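Local coordinates for holo-[acyl-carrier-protein] synthase (PDB 5SUV) that belongs to the 4'-phosphopantetheinyl transferase superfamily and, as a three-subunit assembly, holds coenzyme A in pockets to which neighbouring subunits contribute, at residues Gly29-Pro34 with Lys52-Lys57; Val11-Ile16 with Lys45-Leu50; Gly85-Phe90 with Val107-Ser112. All coordinates share one frame; numbering follows the deposited sequence.

Contact 1: Gly29-Pro34 with Lys52-Lys57. With COA (coenzyme A), chain F.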
loop_
_atom_site.group_PDB
_atom_site.type_symbol
_atom_site.label_atom_id
_atom_site.label_comp_id
_atom_site.label_asym_id
_atom_site.label_seq_id
_atom_site.Cartn_x
_atom_site.Cartn_y
_atom_site.Cartn_z
ATOM N N GLY A 29 -15.438 -17.151 13.347
ATOM C CA GLY A 29 -15.907 -18.305 12.603
ATOM C C GLY A 29 -16.320 -17.972 11.190
ATOM O O GLY A 29 -16.339 -18.860 10.330
ATOM N N ARG A 30 -16.637 -16.709 10.926
ATOM C CA ARG A 30 -17.036 -16.295 9.597
ATOM C C ARG A 30 -15.836 -15.906 8.740
ATOM O O ARG A 30 -15.863 -16.121 7.520
ATOM C CB ARG A 30 -18.041 -15.140 9.711
ATOM C CG ARG A 30 -18.678 -14.697 8.400
ATOM C CD ARG A 30 -19.884 -13.782 8.622
ATOM N NE ARG A 30 -21.021 -14.496 9.213
ATOM C CZ ARG A 30 -21.430 -14.385 10.478
ATOM N NH1 ARG A 30 -20.812 -13.575 11.330
ATOM N NH2 ARG A 30 -22.475 -15.091 10.896
ATOM N N ILE A 31 -14.768 -15.384 9.359
ATOM C CA ILE A 31 -13.652 -14.780 8.636
ATOM C C ILE A 31 -12.501 -15.755 8.439
ATOM O O ILE A 31 -11.798 -15.699 7.425
ATOM C CB ILE A 31 -13.146 -13.529 9.381
ATOM C CG1 ILE A 31 -14.289 -12.542 9.583
ATOM C CG2 ILE A 31 -11.998 -12.886 8.623
ATOM C CD1 ILE A 31 -15.018 -12.172 8.354
ATOM N N LEU A 32 -12.291 -16.647 9.397
ATOM C CA LEU A 32 -11.145 -17.543 9.354
ATOM C C LEU A 32 -11.494 -18.821 8.600
ATOM O O LEU A 32 -12.639 -19.280 8.630
ATOM C CB LEU A 32 -10.686 -17.912 10.755
ATOM C CG LEU A 32 -10.321 -16.737 11.658
ATOM C CD1 LEU A 32 -9.887 -17.263 13.002
ATOM C CD2 LEU A 32 -9.228 -15.876 11.003
ATOM N N THR A 33 -10.490 -19.394 7.935
ATOM C CA THR A 33 -10.669 -20.709 7.326
ATOM C C THR A 33 -10.697 -21.778 8.411
ATOM O O THR A 33 -10.191 -21.567 9.515
ATOM C CB THR A 33 -9.547 -21.037 6.336
ATOM O OG1 THR A 33 -8.330 -21.315 7.045
ATOM C CG2 THR A 33 -9.302 -19.905 5.367
ATOM N N PRO A 34 -11.263 -22.954 8.112
ATOM C CA PRO A 34 -11.214 -24.053 9.089
ATOM C C PRO A 34 -9.824 -24.292 9.653
ATOM O O PRO A 34 -9.688 -24.596 10.842
ATOM C CB PRO A 34 -11.708 -25.258 8.276
ATOM C CG PRO A 34 -12.539 -24.676 7.200
ATOM C CD PRO A 34 -11.920 -23.350 6.858
ATOM N N LYS A 52 -5.333 -8.864 11.022
ATOM C CA LYS A 52 -4.430 -9.128 9.903
ATOM C C LYS A 52 -5.079 -10.051 8.880
ATOM O O LYS A 52 -4.978 -9.821 7.667
ATOM C CB LYS A 52 -3.125 -9.746 10.410
ATOM C CG LYS A 52 -2.196 -8.736 11.101
ATOM C CD LYS A 52 -0.855 -9.337 11.476
ATOM C CE LYS A 52 0.039 -8.293 12.149
ATOM N NZ LYS A 52 1.304 -8.875 12.669
ATOM N N ARG A 53 -5.750 -11.100 9.349
ATOM C CA ARG A 53 -6.431 -12.002 8.425
ATOM C C ARG A 53 -7.540 -11.276 7.678
ATOM O O ARG A 53 -7.667 -11.409 6.458
ATOM C CB ARG A 53 -6.985 -13.220 9.179
ATOM C CG ARG A 53 -5.952 -14.064 9.911
ATOM C CD ARG A 53 -4.743 -14.352 9.056
ATOM N NE ARG A 53 -3.934 -15.471 9.553
ATOM C CZ ARG A 53 -3.060 -15.394 10.551
ATOM N NH1 ARG A 53 -2.871 -14.253 11.201
ATOM N NH2 ARG A 53 -2.368 -16.461 10.903
ATOM N N PHE A 54 -8.335 -10.478 8.388
ATOM C CA PHE A 54 -9.414 -9.738 7.750
ATOM C C PHE A 54 -8.866 -8.800 6.680
ATOM O O PHE A 54 -9.368 -8.769 5.552
ATOM C CB PHE A 54 -10.208 -8.975 8.814
ATOM C CG PHE A 54 -11.469 -8.347 8.315
ATOM C CD1 PHE A 54 -12.523 -9.122 7.886
ATOM C CD2 PHE A 54 -11.604 -6.968 8.283
ATOM C CE1 PHE A 54 -13.687 -8.544 7.415
ATOM C CE2 PHE A 54 -12.766 -6.385 7.815
ATOM C CZ PHE A 54 -13.817 -7.178 7.396
ATOM N N ALA A 55 -7.813 -8.041 7.005
ATOM C CA ALA A 55 -7.259 -7.124 6.011
ATOM C C ALA A 55 -6.678 -7.885 4.825
ATOM O O ALA A 55 -6.862 -7.487 3.672
ATOM C CB ALA A 55 -6.180 -6.233 6.624
ATOM N N ALA A 56 -5.953 -8.971 5.095
ATOM C CA ALA A 56 -5.306 -9.718 4.021
ATOM C C ALA A 56 -6.341 -10.359 3.104
ATOM O O ALA A 56 -6.179 -10.368 1.882
ATOM C CB ALA A 56 -4.386 -10.783 4.617
ATOM N N LYS A 57 -7.407 -10.905 3.677
ATOM C CA LYS A 57 -8.439 -11.506 2.840
ATOM C C LYS A 57 -9.170 -10.447 2.026
ATOM O O LYS A 57 -9.466 -10.646 0.844
ATOM C CB LYS A 57 -9.409 -12.289 3.710
ATOM C CG LYS A 57 -8.735 -13.397 4.493
ATOM C CD LYS A 57 -9.640 -13.923 5.588
ATOM C CE LYS A 57 -8.906 -14.893 6.523
ATOM N NZ LYS A 57 -9.235 -16.326 6.216
HETATM N N1A COA F . 9.515 -10.914 5.066
HETATM C C2A COA F . 8.391 -10.241 4.791
HETATM N N3A COA F . 7.468 -9.870 5.636
HETATM C C4A COA F . 7.700 -10.240 6.979
HETATM C C5A COA F . 8.836 -10.976 7.428
HETATM C C6A COA F . 9.718 -11.281 6.401
HETATM N N6A COA F . 10.809 -11.949 6.688
HETATM N N7A COA F . 8.827 -11.174 8.675
HETATM C C8A COA F . 7.708 -10.618 9.055
HETATM N N9A COA F . 6.997 -10.034 8.071
HETATM C C1B COA F . 5.751 -9.376 8.182
HETATM C C2B COA F . 4.650 -10.350 8.844
HETATM O O2B COA F . 3.456 -10.370 8.154
HETATM C C3B COA F . 4.469 -9.618 10.171
HETATM O O3B COA F . 3.230 -9.691 10.668
HETATM P P3B COA F . 2.625 -11.357 10.881
HETATM O O7A COA F . 1.710 -10.991 11.876
HETATM O O8A COA F . 2.075 -11.671 9.549
HETATM O O9A COA F . 3.879 -12.029 11.241
HETATM C C4B COA F . 4.759 -8.183 9.676
HETATM O O4B COA F . 5.946 -8.320 8.993
HETATM C C5B COA F . 4.917 -7.213 10.797
HETATM O O5B COA F . 4.986 -5.920 10.191
HETATM P P1A COA F . 5.637 -4.816 11.116
HETATM O O1A COA F . 4.904 -4.678 12.397
HETATM O O2A COA F . 6.044 -3.680 10.249
HETATM O O3A COA F . 6.970 -5.599 11.631
HETATM P P2A COA F . 7.870 -4.821 12.600
HETATM O O4A COA F . 8.078 -3.468 12.200
HETATM O O5A COA F . 7.642 -5.130 14.064
HETATM O O6A COA F . 9.302 -5.563 12.265
HETATM C CBP COA F . 10.702 -6.220 10.509
HETATM C CCP COA F . 9.600 -5.319 10.946
HETATM C CDP COA F . 10.093 -7.498 10.229
HETATM C CEP COA F . 11.305 -5.717 9.225
HETATM C CAP COA F . 11.844 -6.376 11.561
HETATM O OAP COA F . 12.878 -7.141 11.073
HETATM C C9P COA F . 12.509 -5.052 11.986
HETATM O O9P COA F . 13.363 -4.569 11.258
HETATM N N8P COA F . 12.159 -4.463 13.239
HETATM C C7P COA F . 12.760 -3.172 13.725
HETATM C C6P COA F . 14.189 -2.972 13.262
HETATM C C5P COA F . 15.026 -2.329 14.355
HETATM O O5P COA F . 16.118 -2.721 14.600
HETATM N N4P COA F . 14.519 -1.245 15.066
HETATM C C3P COA F . 15.327 -0.636 16.122
HETATM C C2P COA F . 16.196 0.481 15.605
HETATM S S1P COA F . 17.963 -0.023 15.473
#
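Ile31 meets Phe54 and Lys57, which lie about one turn apart on helix 46-63. Its CG2 methyl arrives at the rim of the Phe54 ring, near the ring plane, 3.9 Å from Phe54 CD1. The longer branch comes to the same side of the ring, Ile31 CD1 standing 4.0 Å from Phe54 CE1. Ile31 CG2 also touches the aliphatic part of Lys57, with 4.0 Å to Lys57 CD. The lysine chain runs out extended and then bends at its last torsion (chi4 -102°), which brings its ammonium group to the main chain. There Lys57 NZ donates a 2.9 Å hydrogen bond to Ile31 O, in the carbonyl plane at a C=O...N angle of 147°. Since Leu32 is the first residue to leave helical geometry, this bond lands on the C-terminal end of helix 25-31, at the short connection between helices 25-31 and 34-39 in the phosphopantetheinyl transferase fold. Helix 34-39 then starts with Thr33 as its N-cap, whose OG1 is also hydrogen-bonded to Glu35; Thr33 CG2 lies 3.7 Å from Lys57 NZ. The same ammonium bonds to the carbonyls of Phe74 and Ile77 and forms a salt bridge with Glu36, surroundings that would probably favour a charged lysine despite burial. Beside it, Leu32 CD2 rests 3.9 Å from Arg53 CG. The arginine bends at chi2 (-46°), carrying its guanidinium away from Leu32 and into a cation-pi contact with Tyr49. Just before Arg53 in the helix, the extended Lys52 points to coenzyme A: Lys52 NZ is 2.9 Å from ligand O3B in a modelled hydrogen bond, although the exact place of this nitrogen is doubtful.

Contact 2: Val11-Ile16 with Lys45-Leu50; sequences VSLKRI and KPVNYL
Ile16 and Leu13, one turn apart at the start of helix 13-23, pack against the beginning of helix 46-63. The apolar contacts centre on Val47. Its CG1 stands anti to the backbone N (chi1 180°), which sends this methyl between the two partners: Val47 CG1 lies 4.0 Å from Ile16 CG2 and 4.3 Å from Leu13 CB. The Ile16 methyl is shared, since Ile16 CG2 also comes within 4.0 Å of Leu50 CB. Leu13 uses its far end differently, placing CD2 against the helix backbone, 4.1 Å from Asn48 CA, while the Asn48 side chain sets off away from it. Polar bonds serve the helix ends instead of the interface. Ser12 is the N-cap of helix 13-23, and its OG accepts a 3.3 Å hydrogen bond from Arg15 N; Lys45 takes the N-cap place before helix 46-63. Arg15 reaches through NH1 to a salt bridge with Glu114 of the third subunit. The contact thus sits where strand 3-12 passes into helix 13-23, with Phe27 of helix 25-31 lying against both Ile16 and Leu50 and Leu13 touching Ala51 of helix 46-63.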
loop_
_atom_site.group_PDB
_atom_site.type_symbol
_atom_site.label_atom_id
_atom_site.label_comp_id
_atom_site.label_asym_id
_atom_site.label_seq_id
_atom_site.Cartn_x
_atom_site.Cartn_y
_atom_site.Cartn_z
ATOM N N VAL A 11 -7.576 -1.738 8.321
ATOM C CA VAL A 11 -8.480 -2.314 9.301
ATOM C C VAL A 11 -8.101 -1.767 10.663
ATOM O O VAL A 11 -6.928 -1.822 11.055
ATOM C CB VAL A 11 -8.424 -3.854 9.311
ATOM C CG1 VAL A 11 -9.253 -4.411 10.459
ATOM C CG2 VAL A 11 -8.913 -4.405 7.989
ATOM N N SER A 12 -9.096 -1.280 11.391
ATOM C CA SER A 12 -8.908 -0.767 12.740
ATOM C C SER A 12 -9.075 -1.897 13.748
ATOM O O SER A 12 -10.062 -2.638 13.696
ATOM C CB SER A 12 -9.921 0.341 13.019
ATOM O OG SER A 12 -10.057 0.541 14.410
ATOM N N LEU A 13 -8.103 -2.050 14.644
ATOM C CA LEU A 13 -8.276 -3.013 15.729
ATOM C C LEU A 13 -9.564 -2.752 16.504
ATOM O O LEU A 13 -10.251 -3.693 16.915
ATOM C CB LEU A 13 -7.077 -2.975 16.674
ATOM C CG LEU A 13 -5.700 -3.249 16.071
ATOM C CD1 LEU A 13 -4.629 -3.115 17.133
ATOM C CD2 LEU A 13 -5.655 -4.625 15.442
ATOM N N LYS A 14 -9.903 -1.481 16.723
ATOM C CA LYS A 14 -11.128 -1.167 17.451
ATOM C C LYS A 14 -12.353 -1.688 16.711
ATOM O O LYS A 14 -13.326 -2.123 17.338
ATOM C CB LYS A 14 -11.235 0.341 17.677
ATOM C CG LYS A 14 -10.176 0.900 18.619
ATOM C CD LYS A 14 -10.248 2.420 18.706
ATOM C CE LYS A 14 -9.118 2.987 19.554
ATOM N NZ LYS A 14 -9.111 2.426 20.937
ATOM N N ARG A 15 -12.325 -1.652 15.377
ATOM C CA ARG A 15 -13.428 -2.209 14.605
ATOM C C ARG A 15 -13.528 -3.710 14.817
ATOM O O ARG A 15 -14.633 -4.251 14.944
ATOM C CB ARG A 15 -13.260 -1.894 13.123
ATOM C CG ARG A 15 -14.320 -2.509 12.210
ATOM C CD ARG A 15 -14.377 -1.766 10.883
ATOM N NE ARG A 15 -14.854 -2.598 9.781
ATOM C CZ ARG A 15 -14.137 -2.957 8.714
ATOM N NH1 ARG A 15 -12.876 -2.564 8.554
ATOM N NH2 ARG A 15 -14.696 -3.718 7.785
ATOM N N ILE A 16 -12.383 -4.397 14.874
ATOM C CA ILE A 16 -12.405 -5.834 15.139
ATOM C C ILE A 16 -13.017 -6.096 16.506
ATOM O O ILE A 16 -13.878 -6.972 16.658
ATOM C CB ILE A 16 -10.989 -6.430 15.030
ATOM C CG1 ILE A 16 -10.428 -6.260 13.614
ATOM C CG2 ILE A 16 -10.985 -7.916 15.409
ATOM C CD1 ILE A 16 -11.156 -7.075 12.531
ATOM N N LYS A 45 -2.097 -12.779 20.150
ATOM C CA LYS A 45 -2.799 -11.498 20.062
ATOM C C LYS A 45 -4.048 -11.683 19.213
ATOM O O LYS A 45 -4.091 -11.279 18.048
ATOM C CB LYS A 45 -1.891 -10.416 19.471
ATOM C CG LYS A 45 -0.658 -10.120 20.310
ATOM C CD LYS A 45 0.177 -8.996 19.705
ATOM C CE LYS A 45 0.982 -9.468 18.498
ATOM N NZ LYS A 45 2.061 -10.425 18.878
ATOM N N PRO A 46 -5.105 -12.276 19.782
ATOM C CA PRO A 46 -6.255 -12.671 18.947
ATOM C C PRO A 46 -6.900 -11.527 18.183
ATOM O O PRO A 46 -7.414 -11.745 17.079
ATOM C CB PRO A 46 -7.230 -13.293 19.961
ATOM C CG PRO A 46 -6.787 -12.789 21.299
ATOM C CD PRO A 46 -5.304 -12.621 21.198
ATOM N N VAL A 47 -6.907 -10.313 18.731
ATOM C CA VAL A 47 -7.481 -9.192 17.996
ATOM C C VAL A 47 -6.586 -8.824 16.814
ATOM O O VAL A 47 -7.063 -8.629 15.688
ATOM C CB VAL A 47 -7.707 -7.994 18.934
ATOM C CG1 VAL A 47 -8.301 -6.829 18.173
ATOM C CG2 VAL A 47 -8.623 -8.385 20.090
ATOM N N ASN A 48 -5.274 -8.740 17.053
ATOM C CA ASN A 48 -4.321 -8.473 15.979
ATOM C C ASN A 48 -4.321 -9.604 14.957
ATOM O O ASN A 48 -4.146 -9.371 13.754
ATOM C CB ASN A 48 -2.924 -8.276 16.577
ATOM C CG ASN A 48 -1.871 -7.939 15.532
ATOM O OD1 ASN A 48 -1.286 -8.832 14.913
ATOM N ND2 ASN A 48 -1.607 -6.643 15.348
ATOM N N TYR A 49 -4.513 -10.838 15.421
ATOM C CA TYR A 49 -4.594 -11.980 14.520
ATOM C C TYR A 49 -5.785 -11.847 13.579
ATOM O O TYR A 49 -5.630 -11.912 12.355
ATOM C CB TYR A 49 -4.686 -13.261 15.350
ATOM C CG TYR A 49 -4.719 -14.543 14.549
ATOM C CD1 TYR A 49 -5.913 -15.028 14.028
ATOM C CD2 TYR A 49 -3.563 -15.280 14.333
ATOM C CE1 TYR A 49 -5.954 -16.201 13.304
ATOM C CE2 TYR A 49 -3.596 -16.466 13.611
ATOM C CZ TYR A 49 -4.793 -16.919 13.096
ATOM O OH TYR A 49 -4.839 -18.096 12.370
ATOM N N LEU A 50 -6.986 -11.652 14.133
ATOM C CA LEU A 50 -8.169 -11.480 13.292
ATOM C C LEU A 50 -8.028 -10.276 12.374
ATOM O O LEU A 50 -8.439 -10.325 11.211
ATOM C CB LEU A 50 -9.422 -11.324 14.153
ATOM C CG LEU A 50 -10.090 -12.567 14.721
ATOM C CD1 LEU A 50 -11.213 -12.155 15.653
ATOM C CD2 LEU A 50 -10.619 -13.432 13.601
#

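Contact 3: Gly85-Phe90 with Val107-Ser112. With COA (coenzyme A), chain F.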
loop_
_atom_site.group_PDB
_atom_site.type_symbol
_atom_site.label_atom_id
_atom_site.label_comp_id
_atom_site.label_asym_id
_atom_site.label_seq_id
_atom_site.Cartn_x
_atom_site.Cartn_y
_atom_site.Cartn_z
ATOM N N GLY A 85 9.281 -15.906 8.149
ATOM C CA GLY A 85 8.192 -15.084 8.631
ATOM C C GLY A 85 7.442 -14.321 7.560
ATOM O O GLY A 85 6.484 -13.608 7.889
ATOM N N LYS A 86 7.832 -14.443 6.299
ATOM C CA LYS A 86 7.120 -13.734 5.238
ATOM C C LYS A 86 5.697 -14.279 5.130
ATOM O O LYS A 86 5.517 -15.499 5.028
ATOM C CB LYS A 86 7.840 -13.888 3.900
ATOM C CG LYS A 86 7.246 -13.031 2.777
ATOM C CD LYS A 86 7.847 -13.364 1.419
ATOM C CE LYS A 86 7.346 -14.697 0.899
ATOM N NZ LYS A 86 7.869 -14.966 -0.479
ATOM N N PRO A 87 4.672 -13.427 5.162
ATOM C CA PRO A 87 3.303 -13.930 5.021
ATOM C C PRO A 87 3.039 -14.375 3.595
ATOM O O PRO A 87 3.600 -13.827 2.640
ATOM C CB PRO A 87 2.441 -12.719 5.390
ATOM C CG PRO A 87 3.267 -11.558 4.940
ATOM C CD PRO A 87 4.705 -11.952 5.201
ATOM N N GLU A 88 2.161 -15.374 3.460
ATOM C CA GLU A 88 1.799 -15.912 2.154
ATOM C C GLU A 88 0.423 -16.566 2.241
ATOM O O GLU A 88 -0.023 -16.983 3.313
ATOM C CB GLU A 88 2.855 -16.910 1.654
ATOM C CG GLU A 88 3.116 -18.056 2.606
ATOM C CD GLU A 88 4.339 -18.876 2.225
ATOM O OE1 GLU A 88 5.175 -18.383 1.437
ATOM O OE2 GLU A 88 4.463 -20.014 2.721
ATOM N N PHE A 89 -0.239 -16.658 1.092
ATOM C CA PHE A 89 -1.591 -17.206 1.016
ATOM C C PHE A 89 -1.574 -18.709 0.792
ATOM O O PHE A 89 -0.700 -19.232 0.095
ATOM C CB PHE A 89 -2.377 -16.555 -0.123
ATOM C CG PHE A 89 -2.736 -15.126 0.117
ATOM C CD1 PHE A 89 -3.656 -14.787 1.091
ATOM C CD2 PHE A 89 -2.169 -14.121 -0.650
ATOM C CE1 PHE A 89 -3.998 -13.466 1.300
ATOM C CE2 PHE A 89 -2.510 -12.790 -0.445
ATOM C CZ PHE A 89 -3.424 -12.466 0.517
ATOM N N PHE A 90 -2.555 -19.393 1.377
ATOM C CA PHE A 90 -2.917 -20.749 0.981
ATOM C C PHE A 90 -4.417 -20.755 0.715
ATOM O O PHE A 90 -5.145 -19.868 1.169
ATOM C CB PHE A 90 -2.501 -21.784 2.040
ATOM C CG PHE A 90 -3.335 -21.764 3.283
ATOM C CD1 PHE A 90 -4.523 -22.474 3.342
ATOM C CD2 PHE A 90 -2.913 -21.072 4.410
ATOM C CE1 PHE A 90 -5.287 -22.471 4.485
ATOM C CE2 PHE A 90 -3.674 -21.078 5.566
ATOM C CZ PHE A 90 -4.863 -21.766 5.598
ATOM N N VAL A 107 0.076 -14.800 -5.963
ATOM C CA VAL A 107 -0.481 -13.656 -5.256
ATOM C C VAL A 107 0.440 -13.345 -4.088
ATOM O O VAL A 107 0.638 -14.191 -3.207
ATOM C CB VAL A 107 -1.912 -13.916 -4.771
ATOM C CG1 VAL A 107 -2.491 -12.655 -4.198
ATOM C CG2 VAL A 107 -2.789 -14.411 -5.918
ATOM N N SER A 108 1.002 -12.136 -4.086
ATOM C CA SER A 108 1.941 -11.678 -3.071
ATOM C C SER A 108 1.222 -10.848 -2.012
ATOM O O SER A 108 0.229 -10.174 -2.294
ATOM C CB SER A 108 3.055 -10.853 -3.718
ATOM O OG SER A 108 3.845 -11.668 -4.559
ATOM N N LEU A 109 1.724 -10.928 -0.780
ATOM C CA LEU A 109 1.091 -10.307 0.373
ATOM C C LEU A 109 2.146 -9.613 1.215
ATOM O O LEU A 109 3.193 -10.199 1.506
ATOM C CB LEU A 109 0.394 -11.356 1.242
ATOM C CG LEU A 109 -0.176 -10.939 2.603
ATOM C CD1 LEU A 109 -1.208 -9.866 2.387
ATOM C CD2 LEU A 109 -0.787 -12.155 3.320
ATOM N N SER A 110 1.828 -8.411 1.669
ATOM C CA SER A 110 2.582 -7.786 2.742
ATOM C C SER A 110 1.621 -7.197 3.756
ATOM O O SER A 110 0.554 -6.697 3.406
ATOM C CB SER A 110 3.515 -6.676 2.223
ATOM O OG SER A 110 4.311 -6.152 3.281
ATOM N N MET A 111 2.034 -7.215 5.015
ATOM C CA MET A 111 1.224 -6.620 6.060
ATOM C C MET A 111 2.090 -5.768 6.971
ATOM O O MET A 111 3.287 -6.007 7.115
ATOM C CB MET A 111 0.499 -7.706 6.851
ATOM C CG MET A 111 -0.622 -8.330 6.015
ATOM S SD MET A 111 -1.541 -9.547 6.930
ATOM C CE MET A 111 -0.314 -10.815 7.124
ATOM N N SER A 112 1.452 -4.777 7.581
ATOM C CA SER A 112 2.097 -3.956 8.592
ATOM C C SER A 112 1.038 -3.472 9.567
ATOM O O SER A 112 -0.152 -3.412 9.252
ATOM C CB SER A 112 2.835 -2.765 7.963
ATOM O OG SER A 112 3.521 -2.000 8.949
HETATM N N1A COA F . 9.515 -10.914 5.066
HETATM C C2A COA F . 8.391 -10.241 4.791
HETATM N N3A COA F . 7.468 -9.870 5.636
HETATM C C4A COA F . 7.700 -10.240 6.979
HETATM C C5A COA F . 8.836 -10.976 7.428
HETATM C C6A COA F . 9.718 -11.281 6.401
HETATM N N6A COA F . 10.809 -11.949 6.688
HETATM N N7A COA F . 8.827 -11.174 8.675
HETATM C C8A COA F . 7.708 -10.618 9.055
HETATM N N9A COA F . 6.997 -10.034 8.071
HETATM C C1B COA F . 5.751 -9.376 8.182
HETATM C C2B COA F . 4.650 -10.350 8.844
HETATM O O2B COA F . 3.456 -10.370 8.154
HETATM C C3B COA F . 4.469 -9.618 10.171
HETATM O O3B COA F . 3.230 -9.691 10.668
HETATM P P3B COA F . 2.625 -11.357 10.881
HETATM O O7A COA F . 1.710 -10.991 11.876
HETATM O O8A COA F . 2.075 -11.671 9.549
HETATM O O9A COA F . 3.879 -12.029 11.241
HETATM C C4B COA F . 4.759 -8.183 9.676
HETATM O O4B COA F . 5.946 -8.320 8.993
HETATM C C5B COA F . 4.917 -7.213 10.797
HETATM O O5B COA F . 4.986 -5.920 10.191
HETATM P P1A COA F . 5.637 -4.816 11.116
HETATM O O1A COA F . 4.904 -4.678 12.397
HETATM O O2A COA F . 6.044 -3.680 10.249
HETATM O O3A COA F . 6.970 -5.599 11.631
HETATM P P2A COA F . 7.870 -4.821 12.600
HETATM O O4A COA F . 8.078 -3.468 12.200
HETATM O O5A COA F . 7.642 -5.130 14.064
HETATM O O6A COA F . 9.302 -5.563 12.265
HETATM C CBP COA F . 10.702 -6.220 10.509
HETATM C CCP COA F . 9.600 -5.319 10.946
HETATM C CDP COA F . 10.093 -7.498 10.229
HETATM C CEP COA F . 11.305 -5.717 9.225
HETATM C CAP COA F . 11.844 -6.376 11.561
HETATM O OAP COA F . 12.878 -7.141 11.073
HETATM C C9P COA F . 12.509 -5.052 11.986
HETATM O O9P COA F . 13.363 -4.569 11.258
HETATM N N8P COA F . 12.159 -4.463 13.239
HETATM C C7P COA F . 12.760 -3.172 13.725
HETATM C C6P COA F . 14.189 -2.972 13.262
HETATM C C5P COA F . 15.026 -2.329 14.355
HETATM O O5P COA F . 16.118 -2.721 14.600
HETATM N N4P COA F . 14.519 -1.245 15.066
HETATM C C3P COA F . 15.327 -0.636 16.122
HETATM C C2P COA F . 16.196 0.481 15.605
HETATM S S1P COA F . 17.963 -0.023 15.473
HETATM O O HOH W 1 3.961 -12.813 -0.247
HETATM O O HOH W 2 1.302 -15.765 -1.025
#
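Leu109 stands upright on the ring of Phe89, the two side chains crossing at about a right angle. Its CD2 methyl makes a CH-pi contact over one face, 4.1 Å from the Phe89 ring centroid and 21° off the normal, displaced toward the rim. With CG anti to the backbone N (chi1 172°), the branched end of Leu109 is carried over the ring, and closer to the strand Leu109 CB approaches Phe89 CE2 at 3.7 Å. Val107 comes to the same ring carbon obliquely, Val107 CG1 being 3.8 Å from Phe89 CE2. Leu109 CD2 is wedged between two residues, for Pro87 CB touches it at 3.9 Å. The flank of that proline also receives the bent end of Met111, whose CE lies 3.8 Å from Pro87 CB. The backbones do not pair directly; the N-to-C directions of the two short strand segments differ by 134°, closer to antiparallel than parallel, and water joins them. One molecule accepts from Phe89 N and donates to Val107 O, at 2.8 Å to the latter, and another links Leu109 N with Pro87 O. Toward the ligand, the proline ring packs on the ribose of coenzyme A, Pro87 CG lying 3.4 Å from O2B, and Ser112 OG donates a 3.3 Å hydrogen bond to ligand O2A. Lys62 of the second subunit, hydrogen-bonded to Met111 O and to coenzyme A, marks this as an intersubunit site. The contact thus bridges two antiparallel sheets: strand 87-91 pairs with 77-81, strand 106-114 with 117-125, and Phe60 and Ala56 of helix 46-63 pack against Phe89 and Leu109.

How the contacts relate
Helix 46-63 supplies one side of contacts 1 and 2 and is touched by contact 3. Contacts 1 and 2, with centres about 11 Å apart, use successive parts of it and touch through Phe54 with Val11 and Leu32 with Leu50. Their segments alternate along the chain, and through them helices 13-23 and 25-31 both pack on this one helix. Contact 3 follows later in sequence, its centre about 13 Å from that of contact 1; Met111 and Phe89 meet the helix at Lys52 and Ala56. Contacts 2 and 3 lie about 17 Å apart between centres without touching, yet both reach the three-stranded sheet. Contacts 1 and 3 approach the same coenzyme A, joining helix and sheet at one pocket.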